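Local coordinates for protein necrotic enteritis toxin B (Clostridium perfringens, PDB 4I0N) that is a secreted toxin with the alpha-hemolysin fold that forms pores, probably by assembling into a membrane-spanning beta-barrel in host cells, at residues E61-D67 with E242-F246. Residues are numbered along the deposited sequence; the frame is centred on the assembly and turned at random.
Sequences EGFIPSD and EYQRF
NH2 of R245 is gripped by two carboxylates: OD2 of D67, in a long salt bridge of 3.5 Å, and E270. The D67 carboxylate is turned 38° from the guanidinium. Neither charge depends on the other alone, since K80 also pairs with OD2 of D67, and D247 binds R245 at NE. The carbonyl oxygen of P65 takes a hydrogen bond of 2.9 Å from NH1 of R245. Its N-H...O angle of 141° goes with an oxygen tilted from the plane of the guanidinium; NH1, for its part, lies above the carbonyl plane of P65 and not on a lone pair. R245 sends CG anti to its backbone N (chi1 -168°) and reaches toward the other sheet, bending at its third torsion to lay its guanidinium beside the backbone of 65-67. S66 O lies over one face of this group, 3.3 Å from NE of R245 but too badly angled for a hydrogen bond, and CB of D67 covers the same group 3.3 Å from NH2 of R245.

Two residues back along 236-255, the contact becomes apolar. I64 drops its CG1-CD1 branch onto one face of the Y243 ring, with CG1 in CH-pi contact 4.0 Å from the centroid and CD1 of I64 3.8 Å from CG of Y243. Further along, the phenol oxygen OH of Y243 passes 3.5 Å from CA of G62, where no side chain intervenes, and hydrogen-bonds to the carbonyl of K38.

Strands 53-65 and 236-255 belong to different antiparallel sheets, and here they run in roughly the same direction, as facing layers of a beta-sandwich in this leukocidin/hemolysin-family toxin. R245 is flanked by W37 and Y85, Y85 also touching I64 and W37 also touching Y243. R245 and K80 probably offset the repulsion between the close carboxylates of D67 and E270, while the acids in turn balance the buried guanidinium, tying the turn after strand 53-65 to the opposite sheet electrostatically.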
ATOM      1  N   GLU A  61      -1.895   3.253  -7.899  1.00 10.94           N
ATOM      2  CA  GLU A  61      -1.692   1.818  -8.069  1.00 12.01           C
ATOM      3  C   GLU A  61      -0.223   1.558  -8.110  1.00 12.31           C
ATOM      4  O   GLU A  61       0.542   2.341  -8.685  1.00 12.36           O
ATOM      5  CB  GLU A  61      -2.253   1.334  -9.407  1.00 13.40           C
ATOM      6  CG  GLU A  61      -3.682   1.581  -9.611  1.00 16.82           C
ATOM      7  CD  GLU A  61      -4.024   1.349 -11.058  1.00 24.40           C
ATOM      8  OE1 GLU A  61      -4.042   2.333 -11.827  1.00 25.18           O
ATOM      9  OE2 GLU A  61      -4.194   0.168 -11.430  1.00 25.45           O
ATOM     10  N   GLY A  62       0.191   0.446  -7.535  1.00 11.57           N
ATOM     11  CA  GLY A  62       1.614   0.210  -7.515  1.00 11.60           C
ATOM     12  C   GLY A  62       2.002  -1.192  -7.165  1.00 10.47           C
ATOM     13  O   GLY A  62       1.179  -2.115  -7.169  1.00 10.02           O
ATOM     14  N   PHE A  63       3.284  -1.343  -6.888  1.00 10.00           N
ATOM     15  CA  PHE A  63       3.804  -2.634  -6.522  1.00  9.76           C
ATOM     16  C   PHE A  63       5.032  -2.461  -5.651  1.00  9.91           C
ATOM     17  O   PHE A  63       5.910  -1.635  -5.951  1.00 10.17           O
ATOM     18  CB  PHE A  63       4.167  -3.448  -7.755  1.00 10.27           C
ATOM     19  CG  PHE A  63       4.574  -4.851  -7.432  1.00  9.50           C
ATOM     20  CD1 PHE A  63       3.604  -5.803  -7.063  1.00  9.83           C
ATOM     21  CD2 PHE A  63       5.911  -5.220  -7.445  1.00 11.65           C
ATOM     22  CE1 PHE A  63       3.984  -7.110  -6.750  1.00 12.54           C
ATOM     23  CE2 PHE A  63       6.299  -6.538  -7.134  1.00 12.39           C
ATOM     24  CZ  PHE A  63       5.328  -7.479  -6.778  1.00 10.20           C
ATOM     25  N   ILE A  64       5.085  -3.258  -4.584  1.00  9.95           N
ATOM     26  CA  ILE A  64       6.255  -3.327  -3.717  1.00  8.98           C
ATOM     27  C   ILE A  64       6.702  -4.798  -3.667  1.00  9.03           C
ATOM     28  O   ILE A  64       5.955  -5.655  -3.152  1.00  9.12           O
ATOM     29  CB  ILE A  64       5.977  -2.809  -2.273  1.00  8.73           C
ATOM     30  CG1 ILE A  64       5.427  -1.378  -2.273  1.00  8.33           C
ATOM     31  CG2 ILE A  64       7.249  -2.905  -1.424  1.00  7.78           C
ATOM     32  CD1 ILE A  64       4.732  -0.929  -0.941  1.00  7.19           C
ATOM     33  N   PRO A  65       7.898  -5.109  -4.198  1.00  9.68           N
ATOM     34  CA  PRO A  65       8.365  -6.515  -4.165  1.00  9.93           C
ATOM     35  C   PRO A  65       8.541  -7.014  -2.731  1.00  9.60           C
ATOM     36  O   PRO A  65       8.838  -6.219  -1.832  1.00  9.11           O
ATOM     37  CB  PRO A  65       9.740  -6.485  -4.860  1.00 10.14           C
ATOM     38  CG  PRO A  65       9.932  -5.098  -5.350  1.00 11.88           C
ATOM     39  CD  PRO A  65       8.893  -4.186  -4.788  1.00  9.55           C
ATOM     40  N   SER A  66       8.322  -8.311  -2.511  1.00  9.39           N
ATOM     41  CA  SER A  66       8.430  -8.843  -1.152  1.00  9.52           C
ATOM     42  C   SER A  66       9.894  -8.922  -0.724  1.00  9.97           C
ATOM     43  O   SER A  66      10.216  -8.804   0.462  1.00  9.80           O
ATOM     44  CB  SER A  66       7.790 -10.239  -1.047  1.00  9.44           C
ATOM     45  OG  SER A  66       8.460 -11.186  -1.877  1.00  9.80           O
ATOM     46  N   ASP A  67      10.761  -9.156  -1.703  1.00  9.74           N
ATOM     47  CA  ASP A  67      12.184  -9.441  -1.459  1.00 11.12           C
ATOM     48  C   ASP A  67      12.392 -10.577  -0.460  1.00 11.25           C
ATOM     49  O   ASP A  67      13.353 -10.580   0.313  1.00 10.97           O
ATOM     50  CB  ASP A  67      12.918  -8.182  -1.000  1.00 11.79           C
ATOM     51  CG  ASP A  67      14.418  -8.319  -1.092  1.00 13.01           C
ATOM     52  OD1 ASP A  67      14.902  -8.835  -2.118  1.00 13.99           O
ATOM     53  OD2 ASP A  67      15.104  -7.952  -0.126  1.00 13.12           O
ATOM     54  N   GLU A 242       5.192   7.481  -0.654  1.00  9.77           N
ATOM     55  CA  GLU A 242       6.316   6.874   0.073  1.00  9.49           C
ATOM     56  C   GLU A 242       5.955   5.428   0.337  1.00  9.13           C
ATOM     57  O   GLU A 242       4.868   5.140   0.856  1.00  9.51           O
ATOM     58  CB  GLU A 242       6.608   7.566   1.407  1.00 10.14           C
ATOM     59  CG  GLU A 242       6.796   9.067   1.305  1.00 11.42           C
ATOM     60  CD  GLU A 242       6.963   9.724   2.658  1.00 14.97           C
ATOM     61  OE1 GLU A 242       6.672   9.087   3.719  1.00 12.74           O
ATOM     62  OE2 GLU A 242       7.397  10.897   2.662  1.00 14.97           O
ATOM     63  N   TYR A 243       6.851   4.533  -0.058  1.00  8.81           N
ATOM     64  CA  TYR A 243       6.676   3.111   0.187  1.00  8.20           C
ATOM     65  C   TYR A 243       7.768   2.640   1.136  1.00  8.39           C
ATOM     66  O   TYR A 243       8.947   2.955   0.955  1.00  8.16           O
ATOM     67  CB  TYR A 243       6.878   2.349  -1.112  1.00  8.83           C
ATOM     68  CG  TYR A 243       5.850   2.491  -2.181  1.00  7.99           C
ATOM     69  CD1 TYR A 243       4.503   2.754  -1.904  1.00  9.96           C
ATOM     70  CD2 TYR A 243       6.220   2.252  -3.506  1.00  9.75           C
ATOM     71  CE1 TYR A 243       3.553   2.790  -2.942  1.00 10.55           C
ATOM     72  CE2 TYR A 243       5.292   2.279  -4.530  1.00 10.81           C
ATOM     73  CZ  TYR A 243       3.978   2.558  -4.264  1.00 10.40           C
ATOM     74  OH  TYR A 243       3.109   2.575  -5.339  1.00 10.91           O
ATOM     75  N   GLN A 244       7.379   1.852   2.127  1.00  8.77           N
ATOM     76  CA  GLN A 244       8.322   1.328   3.106  1.00 10.10           C
ATOM     77  C   GLN A 244       7.972  -0.126   3.347  1.00 10.58           C
ATOM     78  O   GLN A 244       6.797  -0.474   3.454  1.00 11.62           O
ATOM     79  CB  GLN A 244       8.185   2.168   4.369  1.00 11.22           C
ATOM     80  CG  GLN A 244       9.285   2.079   5.366  1.00 17.85           C
ATOM     81  CD  GLN A 244       9.320   3.358   6.211  1.00 21.28           C
ATOM     82  OE1 GLN A 244       8.406   4.188   6.147  1.00 27.32           O
ATOM     83  NE2 GLN A 244      10.359   3.522   6.968  1.00 23.43           N
ATOM     84  N   ARG A 245       8.979  -0.995   3.411  1.00  9.75           N
ATOM     85  CA  ARG A 245       8.710  -2.393   3.655  1.00  8.76           C
ATOM     86  C   ARG A 245       9.531  -2.813   4.867  1.00  8.88           C
ATOM     87  O   ARG A 245      10.755  -2.722   4.830  1.00  9.98           O
ATOM     88  CB  ARG A 245       9.079  -3.231   2.424  1.00  9.66           C
ATOM     89  CG  ARG A 245       8.540  -4.674   2.508  1.00  8.63           C
ATOM     90  CD  ARG A 245       9.175  -5.638   1.497  1.00  9.34           C
ATOM     91  NE  ARG A 245      10.614  -5.773   1.746  1.00 10.80           N
ATOM     92  CZ  ARG A 245      11.554  -5.542   0.834  1.00 10.42           C
ATOM     93  NH1 ARG A 245      11.224  -5.246  -0.430  1.00  9.77           N
ATOM     94  NH2 ARG A 245      12.834  -5.651   1.179  1.00 10.94           N
ATOM     95  N   PHE A 246       8.857  -3.216   5.939  1.00  8.42           N
ATOM     96  CA  PHE A 246       9.535  -3.615   7.178  1.00  8.96           C
ATOM     97  C   PHE A 246       9.685  -5.113   7.149  1.00  8.90           C
ATOM     98  O   PHE A 246       8.687  -5.843   7.136  1.00  9.56           O
ATOM     99  CB  PHE A 246       8.734  -3.190   8.399  1.00  9.07           C
ATOM    100  CG  PHE A 246       8.593  -1.688   8.526  1.00 11.37           C
ATOM    101  CD1 PHE A 246       9.637  -0.935   9.061  1.00 15.77           C
ATOM    102  CD2 PHE A 246       7.440  -1.038   8.110  1.00 13.06           C
ATOM    103  CE1 PHE A 246       9.526   0.465   9.186  1.00 17.25           C
ATOM    104  CE2 PHE A 246       7.318   0.344   8.235  1.00 14.74           C
ATOM    105  CZ  PHE A 246       8.369   1.095   8.775  1.00 16.59           C
TER